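Local coordinates for protein UDP-glucose 6-dehydrogenase (Pyrobaculum islandicum, PDB 3VTF) that probably catalyses the NAD(+)-dependent oxidation of UDP-alpha-D-glucose to UDP-alpha-D-glucuronate, the single step of that biosynthetic pathway, at residues Val34-Gly39 against Glu175-Gly180; Gly63-Tyr68 against Glu74-Ala79; Tyr319-Leu324 against Val356-Leu361; Gln395-Leu398 against Gly403-Ile406; Arg129-Lys134 against Arg157-Glu162. One frame throughout, in Å; residues are numbered along the deposited sequence.

Contact 1. Residues Val34-Gly39 against Glu175-Gly180. With UPG (uridine-5'-diphosphate-glucose), chain B.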
# COMPACT_ATOMS: atom_id res chain seq x y z
N VAL A 34 28.36 1.03 9.20
CA VAL A 34 28.88 1.15 10.59
C VAL A 34 27.95 0.46 11.59
O VAL A 34 28.45 -0.20 12.51
CB VAL A 34 29.16 2.63 10.99
CG1 VAL A 34 27.82 3.33 11.25
CG2 VAL A 34 30.06 2.64 12.23
N VAL A 35 26.64 0.43 11.30
CA VAL A 35 25.73 -0.29 12.19
C VAL A 35 25.92 -1.80 12.03
O VAL A 35 25.84 -2.60 13.00
CB VAL A 35 24.24 0.13 11.97
CG1 VAL A 35 23.27 -0.86 12.62
CG2 VAL A 35 24.02 1.53 12.54
N HIS A 36 26.17 -2.24 10.79
CA HIS A 36 26.44 -3.71 10.67
C HIS A 36 27.75 -4.10 11.30
O HIS A 36 27.88 -5.17 11.90
CB HIS A 36 26.41 -4.12 9.21
CG HIS A 36 24.97 -4.28 8.69
ND1 HIS A 36 24.17 -3.21 8.43
CD2 HIS A 36 24.20 -5.40 8.52
CE1 HIS A 36 22.93 -3.66 8.09
NE2 HIS A 36 22.97 -5.00 8.13
N ALA A 37 28.75 -3.25 11.11
CA ALA A 37 30.09 -3.60 11.67
C ALA A 37 30.00 -3.71 13.18
O ALA A 37 30.50 -4.68 13.79
CB ALA A 37 31.10 -2.55 11.24
N VAL A 38 29.42 -2.70 13.80
CA VAL A 38 29.21 -2.73 15.27
C VAL A 38 28.28 -3.83 15.75
O VAL A 38 28.58 -4.56 16.75
CB VAL A 38 28.69 -1.32 15.74
CG1 VAL A 38 28.17 -1.40 17.20
CG2 VAL A 38 29.79 -0.29 15.60
N GLY A 39 27.17 -4.00 15.05
CA GLY A 39 26.20 -5.02 15.43
C GLY A 39 26.75 -6.45 15.29
O GLY A 39 26.44 -7.30 16.14
N GLU A 175 19.39 -4.67 3.05
CA GLU A 175 19.25 -4.11 4.42
C GLU A 175 18.01 -3.26 4.48
O GLU A 175 17.54 -2.79 3.44
CB GLU A 175 20.50 -3.34 4.79
CG GLU A 175 20.81 -2.26 3.77
CD GLU A 175 19.98 -1.04 4.02
OE1 GLU A 175 19.52 -0.81 5.21
OE2 GLU A 175 19.77 -0.29 3.05
N PHE A 176 17.40 -3.21 5.66
CA PHE A 176 16.13 -2.59 5.83
C PHE A 176 16.15 -1.64 7.02
O PHE A 176 15.06 -1.22 7.48
CB PHE A 176 15.08 -3.68 6.07
CG PHE A 176 14.91 -4.62 4.89
CD1 PHE A 176 14.32 -4.18 3.69
CD2 PHE A 176 15.40 -5.92 4.97
CE1 PHE A 176 14.17 -5.03 2.58
CE2 PHE A 176 15.24 -6.79 3.87
CZ PHE A 176 14.66 -6.33 2.68
N LEU A 177 17.35 -1.25 7.45
CA LEU A 177 17.57 -0.38 8.59
C LEU A 177 16.92 0.99 8.30
O LEU A 177 17.15 1.55 7.24
CB LEU A 177 19.11 -0.13 8.77
CG LEU A 177 19.93 -1.44 9.06
CD1 LEU A 177 21.26 -1.00 9.63
CD2 LEU A 177 19.22 -2.42 10.04
N ARG A 178 16.24 1.58 9.27
CA ARG A 178 15.89 3.01 9.14
C ARG A 178 16.82 3.88 9.95
O ARG A 178 17.19 3.58 11.13
CB ARG A 178 14.43 3.31 9.56
CG ARG A 178 13.49 2.24 9.12
CD ARG A 178 12.10 2.52 9.64
NE ARG A 178 11.93 2.25 11.06
CZ ARG A 178 11.82 1.04 11.60
NH1 ARG A 178 11.85 -0.06 10.86
NH2 ARG A 178 11.67 0.95 12.92
N GLU A 179 17.18 5.00 9.36
CA GLU A 179 17.95 5.97 10.11
C GLU A 179 17.15 6.40 11.31
O GLU A 179 15.89 6.51 11.24
CB GLU A 179 18.24 7.18 9.26
CG GLU A 179 19.63 7.24 8.71
CD GLU A 179 19.94 8.62 8.10
OE1 GLU A 179 20.19 9.62 8.85
OE2 GLU A 179 19.94 8.66 6.88
N GLY A 180 17.82 6.63 12.43
CA GLY A 180 17.06 6.96 13.63
C GLY A 180 16.68 5.80 14.48
O GLY A 180 16.60 5.93 15.69
N1 UPG B . 7.74 10.06 5.63
C2 UPG B . 6.50 10.69 5.28
N3 UPG B . 5.36 10.15 5.72
C4 UPG B . 5.38 8.97 6.44
C5 UPG B . 6.60 8.29 6.79
C6 UPG B . 7.78 8.88 6.31
O2 UPG B . 6.47 11.75 4.58
O4 UPG B . 4.26 8.47 6.79
C1C UPG B . 8.95 10.71 5.08
C2C UPG B . 9.93 11.00 6.19
O2C UPG B . 9.73 12.29 6.77
C3C UPG B . 11.29 10.94 5.45
C4C UPG B . 11.07 9.89 4.36
O4C UPG B . 9.63 9.70 4.31
O3C UPG B . 11.50 12.18 4.74
C5C UPG B . 11.73 8.53 4.67
O5C UPG B . 11.49 8.23 6.05
PA UPG B . 12.11 6.81 6.72
O1A UPG B . 11.49 5.56 6.02
O2A UPG B . 12.14 6.98 8.26
O3A UPG B . 13.67 7.07 6.40
PB UPG B . 14.88 6.07 5.91
O1B UPG B . 15.92 6.08 6.99
O2B UPG B . 15.17 6.83 4.59
O3B UPG B . 14.38 4.56 5.80
C1' UPG B . 14.01 3.98 4.51
C2' UPG B . 13.18 2.75 4.81
C3' UPG B . 14.12 1.67 5.38
C4' UPG B . 15.25 1.43 4.35
C5' UPG B . 16.10 2.77 4.25
C6' UPG B . 17.26 2.77 3.23
O2' UPG B . 12.30 3.29 5.87
O3' UPG B . 13.35 0.50 5.57
O4' UPG B . 16.12 0.42 4.90
O5' UPG B . 15.13 3.70 3.68
O6' UPG B . 16.95 1.87 2.13

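Contact 2. Residues Gly63-Tyr68 against Glu74-Ala79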
# COMPACT_ATOMS: atom_id res chain seq x y z
N GLY A 63 36.30 5.61 18.90
CA GLY A 63 35.02 5.52 19.57
C GLY A 63 34.12 6.74 19.33
O GLY A 63 33.15 6.90 20.04
N ARG A 64 34.40 7.56 18.32
CA ARG A 64 33.59 8.75 18.07
C ARG A 64 32.79 8.71 16.76
O ARG A 64 33.34 9.02 15.69
CB ARG A 64 34.48 10.01 18.00
CG ARG A 64 35.00 10.48 19.38
CD ARG A 64 36.52 10.36 19.48
NE ARG A 64 37.24 11.46 18.81
CZ ARG A 64 38.52 11.76 19.04
NH1 ARG A 64 39.24 11.06 19.92
NH2 ARG A 64 39.10 12.77 18.39
N PRO A 65 31.49 8.37 16.84
CA PRO A 65 30.77 8.20 15.60
C PRO A 65 30.92 9.46 14.71
O PRO A 65 30.93 10.56 15.24
CB PRO A 65 29.32 7.99 16.06
CG PRO A 65 29.50 7.27 17.37
CD PRO A 65 30.71 7.90 18.01
N HIS A 66 31.06 9.31 13.39
CA HIS A 66 31.09 10.47 12.48
C HIS A 66 29.70 10.86 12.05
O HIS A 66 29.50 11.77 11.26
CB HIS A 66 31.92 10.11 11.23
CG HIS A 66 31.39 8.89 10.52
ND1 HIS A 66 31.33 7.66 11.13
CD2 HIS A 66 30.80 8.73 9.27
CE1 HIS A 66 30.74 6.76 10.29
NE2 HIS A 66 30.45 7.40 9.13
N ILE A 67 28.68 10.21 12.57
CA ILE A 67 27.30 10.44 12.09
C ILE A 67 26.44 10.29 13.29
O ILE A 67 26.85 9.60 14.25
CB ILE A 67 26.83 9.40 10.99
CG1 ILE A 67 26.98 7.93 11.46
CG2 ILE A 67 27.53 9.69 9.66
CD1 ILE A 67 26.08 6.93 10.72
N TYR A 68 25.27 10.91 13.29
CA TYR A 68 24.44 10.80 14.46
C TYR A 68 23.46 9.68 14.31
O TYR A 68 22.65 9.72 13.40
CB TYR A 68 23.68 12.11 14.73
CG TYR A 68 22.68 11.90 15.78
CD1 TYR A 68 23.08 11.63 17.12
CD2 TYR A 68 21.31 11.95 15.48
CE1 TYR A 68 22.12 11.43 18.12
CE2 TYR A 68 20.36 11.75 16.48
CZ TYR A 68 20.79 11.51 17.78
OH TYR A 68 19.86 11.29 18.69
N GLU A 74 27.48 4.51 22.19
CA GLU A 74 27.61 3.45 23.18
C GLU A 74 27.76 2.04 22.59
O GLU A 74 28.53 1.24 23.11
CB GLU A 74 26.36 3.42 24.06
CG GLU A 74 26.50 2.40 25.20
CD GLU A 74 25.23 2.24 26.02
OE1 GLU A 74 24.20 2.87 25.65
OE2 GLU A 74 25.28 1.48 27.02
N ALA A 75 27.02 1.69 21.53
CA ALA A 75 27.23 0.38 20.88
C ALA A 75 28.67 0.27 20.34
O ALA A 75 29.37 -0.77 20.51
CB ALA A 75 26.19 0.16 19.75
N LEU A 76 29.16 1.37 19.75
CA LEU A 76 30.48 1.34 19.18
C LEU A 76 31.54 1.08 20.33
O LEU A 76 32.45 0.22 20.20
CB LEU A 76 30.74 2.61 18.40
CG LEU A 76 32.18 2.90 17.96
CD1 LEU A 76 32.69 1.83 16.98
CD2 LEU A 76 32.26 4.30 17.36
N GLY A 77 31.40 1.79 21.44
CA GLY A 77 32.40 1.70 22.55
C GLY A 77 32.36 0.28 23.05
O GLY A 77 33.42 -0.30 23.25
N ARG A 78 31.16 -0.30 23.21
CA ARG A 78 31.02 -1.74 23.58
C ARG A 78 31.67 -2.70 22.56
O ARG A 78 32.38 -3.62 22.92
CB ARG A 78 29.55 -2.15 23.83
CG ARG A 78 28.85 -1.42 24.97
CD ARG A 78 27.30 -1.62 24.93
NE ARG A 78 26.95 -3.02 25.14
CZ ARG A 78 26.70 -3.59 26.33
NH1 ARG A 78 26.74 -2.86 27.44
NH2 ARG A 78 26.42 -4.90 26.43
N ALA A 79 31.46 -2.48 21.27
CA ALA A 79 32.07 -3.36 20.27
C ALA A 79 33.60 -3.28 20.26
O ALA A 79 34.30 -4.29 20.20
CB ALA A 79 31.46 -3.01 18.87

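Contact 3. Residues Tyr319-Leu324 against Val356-Leu361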
# COMPACT_ATOMS: atom_id res chain seq x y z
N TYR A 319 3.65 22.84 -3.87
CA TYR A 319 2.32 23.22 -3.43
C TYR A 319 2.33 23.99 -2.10
O TYR A 319 1.50 24.91 -1.91
CB TYR A 319 1.42 21.97 -3.35
CG TYR A 319 -0.01 22.18 -3.00
CD1 TYR A 319 -0.85 22.97 -3.83
CD2 TYR A 319 -0.59 21.55 -1.83
CE1 TYR A 319 -2.19 23.14 -3.52
CE2 TYR A 319 -1.94 21.71 -1.55
CZ TYR A 319 -2.72 22.52 -2.37
OH TYR A 319 -4.05 22.68 -2.02
N ALA A 320 3.22 23.58 -1.19
CA ALA A 320 3.29 24.18 0.15
C ALA A 320 3.69 25.68 -0.03
O ALA A 320 3.13 26.55 0.62
CB ALA A 320 4.37 23.45 1.04
N VAL A 321 4.67 25.93 -0.90
CA VAL A 321 5.13 27.28 -1.17
C VAL A 321 3.99 28.08 -1.89
O VAL A 321 3.73 29.23 -1.54
CB VAL A 321 6.45 27.23 -2.00
CG1 VAL A 321 6.84 28.65 -2.64
CG2 VAL A 321 7.54 26.63 -1.13
N GLN A 322 3.24 27.45 -2.81
CA GLN A 322 2.12 28.11 -3.44
C GLN A 322 1.04 28.53 -2.43
O GLN A 322 0.45 29.66 -2.54
CB GLN A 322 1.48 27.24 -4.53
CG GLN A 322 2.39 26.97 -5.73
CD GLN A 322 1.78 25.95 -6.69
OE1 GLN A 322 0.57 25.65 -6.60
NE2 GLN A 322 2.61 25.41 -7.59
N LEU A 323 0.76 27.67 -1.44
CA LEU A 323 -0.20 28.03 -0.40
C LEU A 323 0.29 29.25 0.38
O LEU A 323 -0.51 30.16 0.65
CB LEU A 323 -0.40 26.86 0.60
CG LEU A 323 -1.10 25.61 0.04
CD1 LEU A 323 -0.99 24.46 1.00
CD2 LEU A 323 -2.58 25.98 -0.31
N LEU A 324 1.58 29.27 0.76
CA LEU A 324 2.08 30.37 1.58
C LEU A 324 1.95 31.72 0.76
O LEU A 324 1.49 32.77 1.27
CB LEU A 324 3.55 30.12 2.01
CG LEU A 324 3.97 31.23 3.03
CD1 LEU A 324 3.09 31.27 4.30
CD2 LEU A 324 5.44 31.10 3.34
N VAL A 356 14.92 21.87 3.12
CA VAL A 356 15.95 22.55 2.24
C VAL A 356 15.31 22.93 0.92
O VAL A 356 15.49 24.09 0.43
CB VAL A 356 17.24 21.66 2.06
CG1 VAL A 356 18.20 22.25 1.05
CG2 VAL A 356 17.93 21.46 3.43
N GLU A 357 14.55 22.00 0.34
CA GLU A 357 13.87 22.24 -0.96
C GLU A 357 12.91 23.40 -0.83
O GLU A 357 12.84 24.25 -1.75
CB GLU A 357 12.98 21.06 -1.43
CG GLU A 357 13.62 20.12 -2.42
CD GLU A 357 14.43 20.81 -3.48
OE1 GLU A 357 13.82 21.40 -4.41
OE2 GLU A 357 15.68 20.77 -3.35
N VAL A 358 12.11 23.39 0.25
CA VAL A 358 11.18 24.53 0.50
C VAL A 358 11.98 25.87 0.67
O VAL A 358 11.57 26.87 0.09
CB VAL A 358 10.22 24.25 1.68
CG1 VAL A 358 9.53 25.53 2.11
CG2 VAL A 358 9.17 23.21 1.19
N ALA A 359 13.08 25.87 1.42
CA ALA A 359 13.92 27.09 1.58
C ALA A 359 14.35 27.59 0.19
O ALA A 359 14.16 28.77 -0.15
CB ALA A 359 15.14 26.82 2.48
N ARG A 360 14.83 26.68 -0.66
CA ARG A 360 15.23 27.07 -2.03
C ARG A 360 14.10 27.63 -2.83
O ARG A 360 14.21 28.71 -3.47
CB ARG A 360 15.81 25.89 -2.79
CG ARG A 360 17.15 25.40 -2.29
CD ARG A 360 17.70 24.44 -3.37
NE ARG A 360 18.87 23.68 -2.89
CZ ARG A 360 18.83 22.39 -2.52
NH1 ARG A 360 17.70 21.68 -2.56
NH2 ARG A 360 19.92 21.81 -2.07
N LEU A 361 12.96 26.95 -2.80
CA LEU A 361 11.81 27.54 -3.50
C LEU A 361 11.45 28.94 -2.98
O LEU A 361 11.01 29.82 -3.73
CB LEU A 361 10.52 26.64 -3.45
CG LEU A 361 10.73 25.26 -4.15
CD1 LEU A 361 9.67 24.19 -3.70
CD2 LEU A 361 10.69 25.44 -5.65

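Contact 4. Residues Gln395-Leu398 against Gly403-Ile406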
# COMPACT_ATOMS: atom_id res chain seq x y z
N GLN A 395 11.10 29.51 18.59
CA GLN A 395 10.07 30.52 18.97
C GLN A 395 10.47 31.88 18.45
O GLN A 395 9.64 32.65 17.89
CB GLN A 395 9.77 30.55 20.51
CG GLN A 395 8.54 31.44 20.83
CD GLN A 395 7.27 30.93 20.14
OE1 GLN A 395 6.82 29.86 20.41
NE2 GLN A 395 6.69 31.72 19.26
N ALA A 396 11.77 32.18 18.61
CA ALA A 396 12.33 33.41 18.12
C ALA A 396 12.18 33.48 16.61
O ALA A 396 11.95 34.55 16.04
CB ALA A 396 13.80 33.51 18.51
N LEU A 397 12.33 32.34 15.94
CA LEU A 397 12.09 32.31 14.46
C LEU A 397 10.61 32.69 14.18
O LEU A 397 10.33 33.53 13.35
CB LEU A 397 12.44 30.92 13.86
CG LEU A 397 12.09 30.74 12.36
CD1 LEU A 397 13.00 29.68 11.68
CD2 LEU A 397 10.58 30.34 12.21
N LEU A 398 9.66 32.06 14.88
CA LEU A 398 8.23 32.39 14.64
C LEU A 398 7.94 33.87 14.85
O LEU A 398 7.25 34.53 14.05
CB LEU A 398 7.36 31.57 15.58
CG LEU A 398 7.28 30.08 15.36
CD1 LEU A 398 6.39 29.42 16.38
CD2 LEU A 398 6.68 29.95 13.95
N GLY A 403 5.18 34.49 7.85
CA GLY A 403 4.64 33.16 7.46
C GLY A 403 5.67 32.07 7.72
O GLY A 403 6.88 32.30 7.81
N VAL A 404 5.21 30.87 7.95
CA VAL A 404 6.14 29.80 8.26
C VAL A 404 5.64 28.47 7.59
O VAL A 404 4.45 28.21 7.42
CB VAL A 404 6.37 29.66 9.80
CG1 VAL A 404 5.14 29.07 10.46
CG2 VAL A 404 7.50 28.70 10.11
N ILE A 405 6.60 27.63 7.22
CA ILE A 405 6.26 26.29 6.71
C ILE A 405 6.96 25.35 7.62
O ILE A 405 8.20 25.48 7.82
CB ILE A 405 6.79 26.10 5.24
CG1 ILE A 405 5.99 26.96 4.27
CG2 ILE A 405 6.67 24.62 4.85
CD1 ILE A 405 6.53 27.11 2.81
N ILE A 406 6.19 24.43 8.17
CA ILE A 406 6.68 23.40 9.06
C ILE A 406 7.08 22.21 8.18
O ILE A 406 6.21 21.62 7.55
CB ILE A 406 5.59 22.95 10.05
CG1 ILE A 406 5.04 24.17 10.90
CG2 ILE A 406 6.14 21.82 10.97
CD1 ILE A 406 3.95 23.70 11.90

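Contact 5. Residues Arg129-Lys134 against Arg157-Glu162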
# COMPACT_ATOMS: atom_id res chain seq x y z
N ARG A 129 40.73 -8.57 -5.10
CA ARG A 129 42.21 -8.50 -4.73
C ARG A 129 42.47 -9.12 -3.36
O ARG A 129 43.43 -9.85 -3.13
CB ARG A 129 42.58 -7.04 -4.79
CG ARG A 129 42.71 -6.57 -6.24
CD ARG A 129 43.47 -5.26 -6.35
NE ARG A 129 42.70 -4.20 -5.74
CZ ARG A 129 41.81 -3.41 -6.37
NH1 ARG A 129 41.61 -3.50 -7.66
NH2 ARG A 129 41.15 -2.49 -5.70
N GLY A 130 41.55 -8.93 -2.41
CA GLY A 130 41.79 -9.50 -1.07
C GLY A 130 41.68 -11.00 -1.14
O GLY A 130 42.43 -11.73 -0.46
N ILE A 131 40.74 -11.50 -1.95
CA ILE A 131 40.54 -12.91 -2.08
C ILE A 131 41.80 -13.54 -2.71
O ILE A 131 42.21 -14.65 -2.32
CB ILE A 131 39.26 -13.14 -2.92
CG1 ILE A 131 37.99 -12.80 -2.07
CG2 ILE A 131 39.12 -14.61 -3.33
CD1 ILE A 131 36.63 -12.98 -2.84
N ARG A 132 42.30 -12.87 -3.74
CA ARG A 132 43.48 -13.38 -4.47
C ARG A 132 44.66 -13.55 -3.48
O ARG A 132 45.30 -14.59 -3.43
CB ARG A 132 43.85 -12.36 -5.53
CG ARG A 132 44.90 -12.95 -6.49
CD ARG A 132 45.37 -11.92 -7.44
NE ARG A 132 46.52 -12.49 -8.11
CZ ARG A 132 47.07 -11.99 -9.20
NH1 ARG A 132 46.54 -10.93 -9.77
NH2 ARG A 132 48.14 -12.57 -9.71
N ALA A 133 44.86 -12.54 -2.62
CA ALA A 133 45.90 -12.57 -1.57
C ALA A 133 45.58 -13.63 -0.56
O ALA A 133 46.47 -14.35 -0.10
CB ALA A 133 46.00 -11.21 -0.92
N LYS A 134 44.30 -13.81 -0.21
CA LYS A 134 43.96 -14.84 0.83
C LYS A 134 44.23 -16.25 0.31
O LYS A 134 44.54 -17.18 1.08
CB LYS A 134 42.45 -14.75 1.28
CG LYS A 134 42.15 -15.61 2.48
CD LYS A 134 40.74 -15.41 3.14
CE LYS A 134 39.63 -15.94 2.28
NZ LYS A 134 38.30 -16.02 2.99
N ARG A 157 31.43 -10.61 -11.46
CA ARG A 157 32.44 -10.44 -12.56
C ARG A 157 33.62 -9.62 -12.11
O ARG A 157 34.75 -9.99 -12.38
CB ARG A 157 31.79 -9.81 -13.80
CG ARG A 157 32.78 -9.65 -14.94
CD ARG A 157 32.07 -9.20 -16.24
NE ARG A 157 31.22 -8.02 -16.04
CZ ARG A 157 31.70 -6.78 -15.86
NH1 ARG A 157 33.02 -6.57 -15.79
NH2 ARG A 157 30.88 -5.75 -15.67
N ALA A 158 33.38 -8.47 -11.43
CA ALA A 158 34.43 -7.67 -10.98
C ALA A 158 35.34 -8.40 -9.93
O ALA A 158 36.60 -8.22 -9.95
CB ALA A 158 33.86 -6.34 -10.42
N VAL A 159 34.73 -9.12 -9.01
CA VAL A 159 35.45 -10.00 -8.09
C VAL A 159 36.32 -11.04 -8.89
O VAL A 159 37.53 -11.12 -8.69
CB VAL A 159 34.50 -10.75 -7.16
CG1 VAL A 159 35.33 -11.64 -6.21
CG2 VAL A 159 33.68 -9.74 -6.27
N ALA A 160 35.70 -11.80 -9.80
CA ALA A 160 36.44 -12.85 -10.56
C ALA A 160 37.60 -12.25 -11.34
O ALA A 160 38.66 -12.91 -11.44
CB ALA A 160 35.48 -13.64 -11.47
N GLU A 161 37.41 -11.04 -11.88
CA GLU A 161 38.45 -10.42 -12.67
C GLU A 161 39.70 -10.07 -11.82
O GLU A 161 40.77 -9.81 -12.39
CB GLU A 161 37.95 -9.16 -13.41
CG GLU A 161 37.07 -9.48 -14.61
CD GLU A 161 36.44 -8.25 -15.24
OE1 GLU A 161 36.76 -7.10 -14.81
OE2 GLU A 161 35.55 -8.40 -16.11
N GLU A 162 39.59 -10.04 -10.47
CA GLU A 162 40.75 -9.72 -9.64
C GLU A 162 41.21 -10.86 -8.76
O GLU A 162 42.22 -10.74 -8.08
CB GLU A 162 40.47 -8.46 -8.72
CG GLU A 162 39.80 -7.27 -9.43
CD GLU A 162 40.75 -6.64 -10.43
OE1 GLU A 162 41.98 -6.88 -10.25
OE2 GLU A 162 40.26 -5.95 -11.36
O HOH W 1 44.30 -8.98 -8.66

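Contact 1. Residues Val34-Gly39 against Glu175-Gly180
V35 and H36, on helix 31-43, close on the loop 175-180 through apolar contacts. The CD1 methyl of L177 is their common partner. V35 meets it tip to tip, with V35 CG1 3.6 Å from L177 CD1. The valine torsion (chi1 165°) turns this methyl to the loop. The H36 ring approaches obliquely, and its CE1 lies 3.5 Å from L177 CD1. H36 CE1 also comes within 4.1 Å of E175 CB. No hydrogen bond joins the two segments.

Polar bonds hold each side in shape. H36 ND1 bonds to the carbonyl of V32, one turn earlier in the helix, which helps fix the ring's rotation. E175 folds back, and its OE1 takes the backbone N-H of L177 at 3.1 Å in a bent bond (137°).

The loop backbone binds UDP-glucose. UPG O3', on the glucose, donates to F176 O at 3.1 Å. UPG O4', on the same sugar, donates to L177 O at 2.8 Å. The backbone N of E179 donates to the phosphate oxygen UPG O1B at 2.9 Å. K228 NZ bonds both the ligand and E175 O. The contact seats a substrate-binding loop on the first helix of what is probably a Rossmann-type NAD-binding domain.

Contact 2. Residues Gly63-Tyr68 against Glu74-Ala79
L76 has the most surface buried here, and its CD2 methyl does the touching. It presses on the backbone of the loop where that loop leaves helix 54-61. L76 CD2 lies 3.6 Å from G63 C and 3.7 Å from G63 CA. It also reaches the next amide, with R64 N 4.0 Å away. The torsions explain the reach: CG stands opposite the backbone N (chi1 168°), and chi2 of 63° sets CD1 and leaves CD2 anti to CA, extended to the loop. The other branch of L76 goes to V38 of helix 31-43, and L60 of helix 54-61 also packs on this leucine.

G63 offers a bare backbone surface to the methyl. Its positive phi (77°) belongs to a Schellman motif that ends helix 54-61, with two bonds back into the last turn. Such a backbone shape suits glycine. The CA atoms of G63 and G77 are 5.5 Å apart.

P65 adds the CG and CD edge of its ring. The proline and L76 run past one another head to tail, with P65 CD 4.0 Å from L76 CD2. L72 and E73, on the first turn of helix 72-81, also touch the proline.

The loop thus joins two helices between strands 46-50 and 85-87 of the NAD-binding domain. No hydrogen bond crosses the contact. A single leucine methyl against glycine and proline makes it, so what holds the loop to the helix here is van der Waals contact and the burial of an apolar group, not directional bonding.

Contact 3. Residues Tyr319-Leu324 against Val356-Leu361
V321 meets helix 354-364 with its CG2 methyl, and its first torsion (chi1 166°) puts that methyl beside the backbone N, facing V358 and L361. V358 takes nearly the same rotamer (chi1 167°), and this presents its CG1 to V321. L361 offers its CB, set by the backbone, and its CD1.

V321 CG2 therefore has partners on two residues one turn apart. It lies 3.8 Å from L361 CB and 4.1 Å from L361 CD1. The distance from V321 CG2 to V358 CG1 is 4.0 Å. V321 and V358 pass alongside, pointing opposite ways, while L361 runs across V321 at a slant. The CA atoms of V321 and V358 are 6.9 Å apart. No hydrogen bond crosses, and the contact is wholly apolar.

V321 and V358 are both buried. I405 of strand 403-406 touches both valines, so the two helices meet over a strand of the sheet. V424 of strand 422-425 packs on A320, L323 and L324. L331 and R365 also touch V321.

Helix 304-328 leads into strand 335-339, and helix 354-364 follows that strand. Two neighbouring helices packed side by side on a parallel sheet are characteristic of the alpha/beta, Rossmann-like layering of this UDP-binding domain.

Contact 4. Residues Gln395-Leu398 against Gly403-Ile406
L398 and V404 make the tighter part of this contact. L398 CD2 lies 3.9 Å from V404 CG1 and 4.1 Å from V404 CG2, so one leucine methyl meets both branches of the valine. The CA atoms of L398 and V404 are 7.2 Å apart. L397 joins from the neighbouring position on the helix, with its CD2 4.1 Å from V404 CG2. Both leucines approach the valine at a slant. In V404 the CG1 branch is tucked between N and C of its own backbone (chi1 73°). This turns CG1 to L398 and leaves CG2 within reach of both leucines. All three residues are buried, and L339 of strand 335-339 touches each of them.

Helix 394-400 is the crossover helix between strand 389-390 and strand 403-406 of the parallel six-stranded sheet. L397 also rests on Y370 and H372 of strand 368-372, which the connection passes over. Strand 403-406 lies between strands 335-339 and 422-425 and bonds to both: V404 pairs with V422 and V424, and I405 with G337 and L339.

The other side of the helix is looser. Q395 and A396 are partly exposed and do not touch the strand segment. Q395 instead uses polar bonds: its OE1 accepts from the backbone N of D417, and its NE2 bonds to OD1 of D399, one turn on.

Contact 5. Residues Arg129-Lys134 against Arg157-Glu162
R129 lies alongside E162, and the aliphatic parts of the two side chains overlap. R129 CG is 3.8 Å from E162 CB, and R129 N is 3.6 Å from the same atom. The segments belong to the C-terminal part of helix 118-134 and to helix 151-160 with the residues after it. In chain order these lie on either side of strand 139-142 of the Rossmann-like NAD-binding domain. The side chains point the same way, but their charged groups do not pair. The guanidinium and carboxylate planes are 60° apart, and R129 NH1 stays 4.3 Å from E162 OE1. Each has a salt bridge elsewhere: R129 NE with E92, and E162 OE2 with R125.

Deeper in, I131 and V159 cross at about a right angle. I131 CD1 is 3.9 Å from V159 CG1. V140 and F168 touch both residues, so this end of the contact is apolar and buried.

R132 covers the carbonyl of E162 on the exposed side. CG is anti to the backbone N (chi1 -169°) and the chain stays extended out to NE, which carries the guanidinium past that oxygen. R132 CD is 3.4 Å from E162 O. One water then joins the two: it accepts from R132 NH1 at the guanidinium edge, in plane, and donates to E162 O at 2.8 Å.

How the contacts relate
Contacts 1, 3 and 4 are buried, whereas contacts 2 and 5 are partly exposed. Contacts 1, 2 and 5 belong to the NAD-binding domain. Contacts 3 and 4 lie across the chain's centre from contact 5, with centres 49 and 55 Å from its own. Contacts 1 and 2 touch through helix 31-43, where V38 packs on A75, L76 and A79. Contacts 3 and 4 touch too: L324 CD1 packs on G403 CA, at the start of strand 403-406. Chemistry follows place. Contacts 2, 3 and 4 are apolar across their segments. Contact 1 adds ligand bonds from its loop, and contact 5 adds charges and water.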